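PDB 3LYH: cobalamin (Vitamin B12) biosynthesis CbiX protein from Marinobacter aquaeolei, which is probably a metal-binding lyase of the CbiX branch of the chelatase clan, a family linked to cobalamin biosynthesis. Local coordinates for residues P5-S16 and I35-A46; V62-L72 and G94-K105. All coordinates share one frame; numbering follows the deposited sequence. Where two conformers were deposited one is given.

Contact 1: P5-S16 and I35-A46; sequences PHQIILLAHGSS and IENAAIAYMELA
I8 and A38, L10 and I40, and A12 and Y42 pair in parallel across the two strands of a beta-alpha-beta unit whose crossover is helix 18-34. Six backbone hydrogen bonds define the ladder, the first from I8 N to N37 O (2.8 Å) and the last from M43 N to A12 O (2.9 Å). The dense part is the middle. On the face carrying I9 and L11, I9 CG2 reaches A41 CB at 3.6 Å, while helix 50-59 covers I9; on the face of L10 and A12, A12 CB lies against Y42 CD1 at 3.9 Å, with A28 and F24 of helix 18-34 beyond. The N-terminal end faces solvent. There a water takes a bond from N37 ND2 and gives one to H6 O, and P5 CB, 3.8 Å from N37 ND2, adds to the packing. Past the strands the chemistry turns polar. E44 CG sits between its backbone N and carbonyl carbon (chi1 67°), and a bend at chi2 (-79°) returns the carboxylate to H13. Its OE2 has two donors: H13 ND1 arrives on the syn side at 2.7 Å, and G14 N on the anti side at 3.1 Å.

Contact 2: V62-L72 and G94-K105; sequences VEQFTVVPLFL and GVTIRLAEPIGK
R98 leaves its strand with CG anti to the backbone N (chi1 -179°) and bends at chi3 (78°), which lays its guanidinium alongside T66. T66 CG2 covers one face of that group near the rim, 3.6 Å from R98 NH2. Both residues stand on the same face of a parallel strand pair, 64-69 with 96-99, at the end of the sheet of this chain. Five backbone bonds join the pair, among them F65 N to T96 O (2.9 Å) and A100 N to V67 O (2.8 Å). The other face is apolar: V67 CG2 presses on I97 CG2 at 3.5 Å, tighter than usual for two carbons, and F65 CE1 meets V95 CG1 at 3.7 Å, with I97 also against I86 and L89 of helix 78-93. Past strand 96-99 the second segment keeps hold of the first. L70 centres an inverse gamma turn, I103 N bonds P69 O (3.1 Å), and G104 N bonds F71 O (3.0 Å), while I103 CG2 packs on V68 CG1 at 3.7 Å. R98 NH2 and T66 OG1 both reach the second subunit: R98 NH2 forms a salt bridge to its E120 and a hydrogen bond to its S124, and T66 OG1 bonds that same S124 as well as H6 of its own chain. The R98 charge is thus spent on the subunit interface.

Overall arrangement
Contacts 1 and 2 are the two outer strand pairs of one four-stranded parallel sheet, ordered 38-42, 6-12, 64-69, 96-99, and strands 6-12 and 64-69 join them at its middle. They touch directly: H6 NE2 is 2.5 Å from T66 OG1 and L11 O 2.7 Å from L70 N, both probable hydrogen bonds. Contact 1 lies nearer the chain centre (about 5 Å between centres, against 7 Å), with few exposed residues; contact 2 has more, T96 and L99 among them, yet buries L72, I103 and G104. Contact 1 closes with a histidine-carboxylate pair, whereas contact 2 continues in backbone bonds to a 3-10 turn. Both reach the second subunit, contact 1 by packing such as I8 on its L121, contact 2 also by charge.

Contact 1: P5-S16 and I35-A46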
loop_
_atom_site.group_PDB
_atom_site.type_symbol
_atom_site.label_atom_id
_atom_site.label_comp_id
_atom_site.label_asym_id
_atom_site.label_seq_id
_atom_site.Cartn_x
_atom_site.Cartn_y
_atom_site.Cartn_z
ATOM N N PRO B 5 14.353 -23.638 -8.397
ATOM C CA PRO B 5 14.016 -22.664 -7.334
ATOM C C PRO B 5 13.428 -21.405 -7.971
ATOM O O PRO B 5 13.898 -20.976 -9.031
ATOM C CB PRO B 5 15.370 -22.322 -6.708
ATOM C CG PRO B 5 16.329 -22.457 -7.828
ATOM C CD PRO B 5 15.790 -23.563 -8.741
ATOM N N HIS B 6 12.423 -20.832 -7.315
ATOM C CA HIS B 6 11.619 -19.769 -7.886
ATOM C C HIS B 6 11.852 -18.480 -7.112
ATOM O O HIS B 6 11.606 -18.390 -5.884
ATOM C CB HIS B 6 10.162 -20.161 -7.833
ATOM C CG HIS B 6 9.302 -19.364 -8.746
ATOM N ND1 HIS B 6 8.945 -19.814 -10.001
ATOM C CD2 HIS B 6 8.751 -18.136 -8.608
ATOM C CE1 HIS B 6 8.200 -18.894 -10.589
ATOM N NE2 HIS B 6 8.055 -17.878 -9.756
ATOM N N GLN B 7 12.350 -17.476 -7.823
ATOM C CA GLN B 7 12.716 -16.207 -7.177
ATOM C C GLN B 7 11.501 -15.331 -7.118
ATOM O O GLN B 7 10.860 -15.122 -8.132
ATOM C CB GLN B 7 13.795 -15.483 -7.981
ATOM C CG GLN B 7 14.189 -14.095 -7.436
ATOM C CD GLN B 7 15.070 -14.119 -6.175
ATOM O OE1 GLN B 7 14.922 -13.259 -5.272
ATOM N NE2 GLN B 7 16.007 -15.053 -6.126
ATOM N N ILE B 8 11.192 -14.809 -5.940
ATOM C CA ILE B 8 10.189 -13.770 -5.786
ATOM C C ILE B 8 10.908 -12.419 -5.778
ATOM O O ILE B 8 11.892 -12.220 -5.080
ATOM C CB ILE B 8 9.422 -13.932 -4.461
ATOM C CG1 ILE B 8 8.523 -15.172 -4.500
ATOM C CG2 ILE B 8 8.616 -12.660 -4.118
ATOM C CD1 ILE B 8 7.208 -14.938 -5.322
ATOM N N ILE B 9 10.400 -11.496 -6.584
ATOM C CA ILE B 9 10.825 -10.106 -6.585
ATOM C C ILE B 9 9.642 -9.273 -6.131
ATOM O O ILE B 9 8.607 -9.232 -6.825
ATOM C CB ILE B 9 11.313 -9.631 -7.970
ATOM C CG1 ILE B 9 12.452 -10.518 -8.413
ATOM C CG2 ILE B 9 11.832 -8.175 -7.880
ATOM C CD1 ILE B 9 13.006 -10.236 -9.827
ATOM N N LEU B 10 9.791 -8.618 -4.987
ATOM C CA LEU B 10 8.801 -7.648 -4.482
ATOM C C LEU B 10 9.136 -6.341 -5.122
ATOM O O LEU B 10 10.227 -5.830 -4.898
ATOM C CB LEU B 10 8.801 -7.527 -2.967
ATOM C CG LEU B 10 8.552 -8.805 -2.190
ATOM C CD1 LEU B 10 8.575 -8.613 -0.668
ATOM C CD2 LEU B 10 7.309 -9.495 -2.620
ATOM N N LEU B 11 8.228 -5.806 -5.940
ATOM C CA LEU B 11 8.533 -4.636 -6.772
ATOM C C LEU B 11 7.861 -3.393 -6.254
ATOM O O LEU B 11 6.648 -3.332 -6.212
ATOM C CB LEU B 11 8.169 -4.845 -8.239
ATOM C CG LEU B 11 8.632 -3.743 -9.207
ATOM C CD1 LEU B 11 10.110 -3.710 -9.269
ATOM C CD2 LEU B 11 8.021 -3.978 -10.613
ATOM N N ALA B 12 8.704 -2.390 -5.910
ATOM C CA ALA B 12 8.209 -1.072 -5.399
ATOM C C ALA B 12 8.585 0.066 -6.377
ATOM O O ALA B 12 9.506 -0.096 -7.160
ATOM C CB ALA B 12 8.834 -0.792 -3.981
ATOM N N HIS B 13 7.912 1.223 -6.344
ATOM C CA HIS B 13 8.582 2.483 -6.837
ATOM C C HIS B 13 9.708 2.896 -5.934
ATOM O O HIS B 13 9.562 2.843 -4.708
ATOM C CB HIS B 13 7.612 3.672 -6.853
ATOM C CG HIS B 13 6.796 3.778 -8.083
ATOM N ND1 HIS B 13 7.341 3.682 -9.346
ATOM C CD2 HIS B 13 5.465 3.975 -8.257
ATOM C CE1 HIS B 13 6.377 3.782 -10.246
ATOM N NE2 HIS B 13 5.230 3.959 -9.610
ATOM N N GLY B 14 10.798 3.388 -6.516
ATOM C CA GLY B 14 11.923 3.933 -5.756
ATOM C C GLY B 14 11.808 5.439 -5.603
ATOM O O GLY B 14 10.902 6.073 -6.128
ATOM N N SER B 15 12.778 6.000 -4.913
ATOM C CA SER B 15 12.763 7.405 -4.603
ATOM C C SER B 15 14.132 7.683 -4.092
ATOM O O SER B 15 14.819 6.777 -3.592
ATOM C CB SER B 15 11.696 7.698 -3.542
ATOM O OG SER B 15 11.672 9.086 -3.218
ATOM N N SER B 16 14.549 8.931 -4.216
ATOM C CA SER B 16 15.693 9.399 -3.464
ATOM C C SER B 16 15.321 9.643 -1.990
ATOM O O SER B 16 16.212 9.827 -1.174
ATOM C CB SER B 16 16.270 10.675 -4.091
ATOM O OG SER B 16 15.276 11.678 -4.105
ATOM N N ILE B 35 11.449 -16.506 3.688
ATOM C CA ILE B 35 11.455 -17.490 2.617
ATOM C C ILE B 35 12.685 -17.324 1.784
ATOM O O ILE B 35 13.370 -16.282 1.786
ATOM C CB ILE B 35 10.148 -17.537 1.770
ATOM C CG1 ILE B 35 9.994 -16.291 0.911
ATOM C CG2 ILE B 35 8.940 -17.732 2.676
ATOM C CD1 ILE B 35 8.997 -16.453 -0.241
ATOM N N GLU B 36 13.061 -18.427 1.178
ATOM C CA GLU B 36 14.224 -18.426 0.328
ATOM C C GLU B 36 13.966 -17.725 -0.995
ATOM O O GLU B 36 12.832 -17.688 -1.500
ATOM C CB GLU B 36 14.723 -19.846 0.101
ATOM C CG GLU B 36 15.138 -20.586 1.373
ATOM C CD GLU B 36 16.238 -19.870 2.130
ATOM O OE1 GLU B 36 17.218 -19.422 1.490
ATOM O OE2 GLU B 36 16.142 -19.732 3.357
ATOM N N ASN B 37 15.015 -17.112 -1.543
ATOM C CA ASN B 37 14.968 -16.566 -2.917
ATOM C C ASN B 37 13.875 -15.515 -3.078
ATOM O O ASN B 37 13.014 -15.603 -3.981
ATOM C CB ASN B 37 14.806 -17.668 -3.945
ATOM C CG ASN B 37 15.839 -18.776 -3.760
ATOM O OD1 ASN B 37 17.033 -18.489 -3.680
ATOM N ND2 ASN B 37 15.378 -20.039 -3.637
ATOM N N ALA B 38 13.873 -14.555 -2.153
ATOM C CA ALA B 38 12.948 -13.427 -2.217
ATOM C C ALA B 38 13.723 -12.126 -1.975
ATOM O O ALA B 38 14.593 -12.082 -1.133
ATOM C CB ALA B 38 11.736 -13.636 -1.223
ATOM N N ALA B 39 13.421 -11.094 -2.782
ATOM C CA ALA B 39 14.169 -9.827 -2.706
ATOM C C ALA B 39 13.266 -8.669 -3.093
ATOM O O ALA B 39 12.314 -8.860 -3.883
ATOM C CB ALA B 39 15.368 -9.878 -3.621
ATOM N N ILE B 40 13.543 -7.510 -2.534
ATOM C CA ILE B 40 12.861 -6.285 -3.003
ATOM C C ILE B 40 13.675 -5.687 -4.149
ATOM O O ILE B 40 14.913 -5.800 -4.171
ATOM C CB ILE B 40 12.680 -5.202 -1.893
ATOM C CG1 ILE B 40 11.761 -4.095 -2.373
ATOM C CG2 ILE B 40 14.063 -4.656 -1.365
ATOM C CD1 ILE B 40 11.239 -3.184 -1.301
ATOM N N ALA B 41 12.958 -5.108 -5.114
ATOM C CA ALA B 41 13.582 -4.341 -6.183
ATOM C C ALA B 41 12.719 -3.110 -6.425
ATOM O O ALA B 41 11.516 -3.080 -6.103
ATOM C CB ALA B 41 13.751 -5.164 -7.481
ATOM N N TYR B 42 13.365 -2.080 -6.972
ATOM C CA TYR B 42 12.740 -0.810 -7.240
ATOM C C TYR B 42 12.705 -0.545 -8.762
ATOM O O TYR B 42 13.678 -0.752 -9.468
ATOM C CB TYR B 42 13.528 0.312 -6.566
ATOM C CG TYR B 42 13.520 0.208 -5.060
ATOM C CD1 TYR B 42 12.417 0.626 -4.353
ATOM C CD2 TYR B 42 14.625 -0.273 -4.361
ATOM C CE1 TYR B 42 12.392 0.538 -2.961
ATOM C CE2 TYR B 42 14.617 -0.358 -2.960
ATOM C CZ TYR B 42 13.493 0.056 -2.285
ATOM O OH TYR B 42 13.443 -0.006 -0.923
HETATM N N MSE B 43 11.554 -0.097 -9.219
HETATM C CA MSE B 43 11.299 0.205 -10.633
HETATM C C MSE B 43 12.257 1.297 -11.152
HETATM O O MSE B 43 12.707 1.233 -12.283
HETATM C CB MSE B 43 9.820 0.609 -10.795
HETATM C CG MSE B 43 9.216 0.577 -12.222
HETATM SE SE MSE B 43 7.294 0.864 -12.150
HETATM C CE MSE B 43 7.211 0.016 -10.486
ATOM N N GLU B 44 12.570 2.276 -10.296
ATOM C CA GLU B 44 13.494 3.338 -10.636
ATOM C C GLU B 44 14.040 4.045 -9.422
ATOM O O GLU B 44 13.553 3.839 -8.320
ATOM C CB GLU B 44 12.775 4.391 -11.473
ATOM C CG GLU B 44 11.691 5.151 -10.720
ATOM C CD GLU B 44 10.437 4.362 -10.612
ATOM O OE1 GLU B 44 9.912 4.046 -11.681
ATOM O OE2 GLU B 44 9.996 4.026 -9.475
ATOM N N LEU B 45 15.005 4.939 -9.649
ATOM C CA LEU B 45 15.551 5.893 -8.654
ATOM C C LEU B 45 16.277 5.334 -7.412
ATOM O O LEU B 45 16.904 6.101 -6.658
ATOM C CB LEU B 45 14.480 6.879 -8.199
ATOM C CG LEU B 45 13.785 7.685 -9.296
ATOM C CD1 LEU B 45 12.554 8.397 -8.711
ATOM C CD2 LEU B 45 14.722 8.661 -9.960
ATOM N N ALA B 46 16.179 4.034 -7.161
ATOM C CA ALA B 46 16.850 3.414 -6.023
ATOM C C ALA B 46 17.387 2.059 -6.446
ATOM O O ALA B 46 16.861 1.455 -7.383
ATOM C CB ALA B 46 15.886 3.275 -4.818
HETATM O O HOH W 1 12.434 -20.435 -4.088
HETATM O O HOH W 2 10.763 -17.778 -3.297
#

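Contact 2: V62-L72 and G94-K105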
loop_
_atom_site.group_PDB
_atom_site.type_symbol
_atom_site.label_atom_id
_atom_site.label_comp_id
_atom_site.label_asym_id
_atom_site.label_seq_id
_atom_site.Cartn_x
_atom_site.Cartn_y
_atom_site.Cartn_z
ATOM N N VAL B 62 19.138 -19.216 -10.983
ATOM C CA VAL B 62 17.689 -19.088 -10.975
ATOM C C VAL B 62 17.230 -18.606 -12.336
ATOM O O VAL B 62 17.770 -17.645 -12.887
ATOM C CB VAL B 62 17.170 -18.105 -9.890
ATOM C CG1 VAL B 62 15.660 -17.997 -9.961
ATOM C CG2 VAL B 62 17.622 -18.568 -8.507
ATOM N N GLU B 63 16.249 -19.311 -12.879
ATOM C CA GLU B 63 15.722 -19.014 -14.188
ATOM C C GLU B 63 14.241 -18.603 -14.184
ATOM O O GLU B 63 13.798 -18.108 -15.214
ATOM C CB GLU B 63 15.924 -20.221 -15.119
ATOM C CG GLU B 63 17.366 -20.744 -15.135
ATOM C CD GLU B 63 18.393 -19.749 -15.696
ATOM O OE1 GLU B 63 18.024 -18.838 -16.467
ATOM O OE2 GLU B 63 19.599 -19.905 -15.382
ATOM N N GLN B 64 13.518 -18.841 -13.071
ATOM C CA GLN B 64 12.056 -18.643 -12.976
ATOM C C GLN B 64 11.811 -17.603 -11.881
ATOM O O GLN B 64 12.348 -17.715 -10.764
ATOM C CB GLN B 64 11.327 -19.937 -12.600
ATOM C CG GLN B 64 11.437 -21.073 -13.640
ATOM C CD GLN B 64 10.610 -20.840 -14.882
ATOM O OE1 GLN B 64 9.609 -20.113 -14.855
ATOM N NE2 GLN B 64 11.021 -21.470 -15.992
ATOM N N PHE B 65 11.031 -16.579 -12.226
ATOM C CA PHE B 65 10.767 -15.448 -11.351
ATOM C C PHE B 65 9.281 -15.171 -11.308
ATOM O O PHE B 65 8.580 -15.447 -12.276
ATOM C CB PHE B 65 11.476 -14.181 -11.876
ATOM C CG PHE B 65 12.969 -14.302 -11.916
ATOM C CD1 PHE B 65 13.591 -14.995 -12.958
ATOM C CD2 PHE B 65 13.774 -13.658 -10.981
ATOM C CE1 PHE B 65 14.997 -15.129 -12.992
ATOM C CE2 PHE B 65 15.151 -13.760 -11.006
ATOM C CZ PHE B 65 15.783 -14.490 -12.029
ATOM N N THR B 66 8.832 -14.598 -10.199
ATOM C CA THR B 66 7.502 -14.000 -10.091
ATOM C C THR B 66 7.698 -12.631 -9.450
ATOM O O THR B 66 8.290 -12.531 -8.385
ATOM C CB THR B 66 6.512 -14.851 -9.287
ATOM O OG1 THR B 66 6.349 -16.116 -9.967
ATOM C CG2 THR B 66 5.142 -14.159 -9.127
ATOM N N VAL B 67 7.254 -11.611 -10.171
ATOM C CA VAL B 67 7.185 -10.218 -9.682
ATOM C C VAL B 67 5.871 -9.998 -9.000
ATOM O O VAL B 67 4.803 -10.181 -9.617
ATOM C CB VAL B 67 7.383 -9.224 -10.835
ATOM C CG1 VAL B 67 7.195 -7.786 -10.368
ATOM C CG2 VAL B 67 8.806 -9.381 -11.452
ATOM N N VAL B 68 5.953 -9.638 -7.722
ATOM C CA VAL B 68 4.777 -9.303 -6.874
ATOM C C VAL B 68 4.837 -7.767 -6.649
ATOM O O VAL B 68 5.680 -7.286 -5.864
ATOM C CB VAL B 68 4.792 -10.012 -5.516
ATOM C CG1 VAL B 68 3.555 -9.637 -4.688
ATOM C CG2 VAL B 68 4.857 -11.539 -5.678
ATOM N N PRO B 69 3.950 -7.007 -7.350
ATOM C CA PRO B 69 3.973 -5.547 -7.157
ATOM C C PRO B 69 3.532 -5.109 -5.771
ATOM O O PRO B 69 2.442 -5.451 -5.322
ATOM C CB PRO B 69 3.055 -5.021 -8.253
ATOM C CG PRO B 69 2.935 -6.103 -9.236
ATOM C CD PRO B 69 3.006 -7.366 -8.404
ATOM N N LEU B 70 4.368 -4.340 -5.082
ATOM C CA LEU B 70 4.069 -3.788 -3.755
ATOM C C LEU B 70 3.310 -2.466 -3.928
ATOM O O LEU B 70 3.811 -1.349 -3.664
ATOM C CB LEU B 70 5.316 -3.573 -2.903
ATOM C CG LEU B 70 6.061 -4.810 -2.471
ATOM C CD1 LEU B 70 7.219 -4.437 -1.538
ATOM C CD2 LEU B 70 5.135 -5.890 -1.853
ATOM N N PHE B 71 2.134 -2.616 -4.488
ATOM C CA PHE B 71 1.221 -1.510 -4.873
ATOM C C PHE B 71 -0.167 -1.871 -4.382
ATOM O O PHE B 71 -0.657 -3.008 -4.569
ATOM C CB PHE B 71 1.158 -1.308 -6.394
ATOM C CG PHE B 71 2.393 -0.734 -6.978
ATOM C CD1 PHE B 71 3.494 -1.508 -7.228
ATOM C CD2 PHE B 71 2.457 0.628 -7.281
ATOM C CE1 PHE B 71 4.644 -0.983 -7.772
ATOM C CE2 PHE B 71 3.603 1.169 -7.814
ATOM C CZ PHE B 71 4.710 0.349 -8.060
ATOM N N LEU B 72 -0.847 -0.885 -3.784
ATOM C CA LEU B 72 -2.254 -1.080 -3.427
ATOM C C LEU B 72 -3.178 -1.050 -4.622
ATOM O O LEU B 72 -4.231 -1.696 -4.600
ATOM C CB LEU B 72 -2.665 -0.025 -2.400
ATOM C CG LEU B 72 -1.939 -0.083 -1.056
ATOM C CD1 LEU B 72 -2.350 1.106 -0.198
ATOM C CD2 LEU B 72 -2.297 -1.362 -0.318
ATOM N N GLY B 94 17.468 -14.227 -20.695
ATOM C CA GLY B 94 16.967 -15.582 -20.977
ATOM C C GLY B 94 16.282 -16.271 -19.784
ATOM O O GLY B 94 16.580 -17.422 -19.428
ATOM N N VAL B 95 15.353 -15.555 -19.167
ATOM C CA VAL B 95 14.568 -16.057 -18.041
ATOM C C VAL B 95 13.077 -15.894 -18.322
ATOM O O VAL B 95 12.705 -15.233 -19.298
ATOM C CB VAL B 95 14.946 -15.322 -16.734
ATOM C CG1 VAL B 95 16.445 -15.630 -16.373
ATOM C CG2 VAL B 95 14.730 -13.828 -16.853
ATOM N N THR B 96 12.282 -16.541 -17.473
ATOM C CA THR B 96 10.814 -16.508 -17.467
ATOM C C THR B 96 10.363 -15.773 -16.191
ATOM O O THR B 96 10.753 -16.152 -15.079
ATOM C CB THR B 96 10.214 -17.907 -17.512
ATOM O OG1 THR B 96 10.721 -18.582 -18.672
ATOM C CG2 THR B 96 8.668 -17.866 -17.614
ATOM N N ILE B 97 9.577 -14.715 -16.370
ATOM C CA ILE B 97 9.107 -13.871 -15.269
ATOM C C ILE B 97 7.600 -13.706 -15.367
ATOM O O ILE B 97 7.117 -13.106 -16.328
ATOM C CB ILE B 97 9.778 -12.474 -15.279
ATOM C CG1 ILE B 97 11.287 -12.580 -15.414
ATOM C CG2 ILE B 97 9.327 -11.578 -14.066
ATOM C CD1 ILE B 97 11.985 -11.228 -15.749
ATOM N N ARG B 98 6.882 -14.251 -14.381
ATOM C CA ARG B 98 5.457 -14.046 -14.247
ATOM C C ARG B 98 5.224 -12.737 -13.504
ATOM O O ARG B 98 5.923 -12.439 -12.558
ATOM C CB ARG B 98 4.819 -15.183 -13.473
ATOM C CG ARG B 98 3.334 -15.035 -13.325
ATOM C CD ARG B 98 2.650 -16.326 -12.841
ATOM N NE ARG B 98 2.797 -16.581 -11.411
ATOM C CZ ARG B 98 2.046 -16.026 -10.445
ATOM N NH1 ARG B 98 1.075 -15.144 -10.729
ATOM N NH2 ARG B 98 2.267 -16.363 -9.180
ATOM N N LEU B 99 4.223 -11.987 -13.936
ATOM C CA LEU B 99 3.806 -10.760 -13.269
ATOM C C LEU B 99 2.532 -11.073 -12.485
ATOM O O LEU B 99 1.478 -11.338 -13.070
ATOM C CB LEU B 99 3.590 -9.664 -14.324
ATOM C CG LEU B 99 2.983 -8.352 -13.826
ATOM C CD1 LEU B 99 3.878 -7.811 -12.705
ATOM C CD2 LEU B 99 2.777 -7.361 -14.932
ATOM N N ALA B 100 2.642 -11.133 -11.156
ATOM C CA ALA B 100 1.493 -11.325 -10.290
ATOM C C ALA B 100 0.654 -10.055 -10.199
ATOM O O ALA B 100 1.137 -8.962 -10.531
ATOM C CB ALA B 100 1.972 -11.764 -8.903
ATOM N N GLU B 101 -0.605 -10.191 -9.748
ATOM C CA GLU B 101 -1.451 -9.035 -9.442
ATOM C C GLU B 101 -0.794 -8.195 -8.321
ATOM O O GLU B 101 -0.093 -8.746 -7.477
ATOM C CB GLU B 101 -2.896 -9.480 -9.061
ATOM C CG GLU B 101 -3.042 -10.142 -7.672
ATOM C CD GLU B 101 -4.448 -10.697 -7.334
ATOM O OE1 GLU B 101 -5.346 -10.573 -8.212
ATOM O OE2 GLU B 101 -4.614 -11.267 -6.192
ATOM N N PRO B 102 -1.050 -6.875 -8.274
ATOM C CA PRO B 102 -0.578 -6.032 -7.177
ATOM C C PRO B 102 -1.176 -6.525 -5.837
ATOM O O PRO B 102 -2.305 -7.071 -5.837
ATOM C CB PRO B 102 -1.117 -4.654 -7.517
ATOM C CG PRO B 102 -2.066 -4.831 -8.530
ATOM C CD PRO B 102 -1.884 -6.091 -9.206
ATOM N N ILE B 103 -0.426 -6.383 -4.748
ATOM C CA ILE B 103 -0.871 -6.855 -3.429
ATOM C C ILE B 103 -2.263 -6.302 -3.048
ATOM O O ILE B 103 -3.000 -6.960 -2.341
ATOM C CB ILE B 103 0.154 -6.633 -2.315
ATOM C CG1 ILE B 103 0.421 -5.152 -2.104
ATOM C CG2 ILE B 103 1.458 -7.467 -2.591
ATOM C CD1 ILE B 103 1.250 -4.864 -0.918
ATOM N N GLY B 104 -2.590 -5.084 -3.493
ATOM C CA GLY B 104 -3.879 -4.523 -3.152
ATOM C C GLY B 104 -5.098 -5.223 -3.693
ATOM O O GLY B 104 -6.196 -4.943 -3.216
ATOM N N LYS B 105 -4.920 -6.066 -4.703
ATOM C CA LYS B 105 -5.991 -6.929 -5.210
ATOM C C LYS B 105 -6.290 -8.149 -4.324
ATOM O O LYS B 105 -7.328 -8.792 -4.487
ATOM C CB LYS B 105 -5.684 -7.364 -6.656
ATOM C CG LYS B 105 -5.823 -6.227 -7.692
ATOM C CD LYS B 105 -7.192 -6.155 -8.390
ATOM C CE LYS B 105 -7.112 -5.314 -9.691
ATOM N NZ LYS B 105 -6.099 -5.825 -10.679
#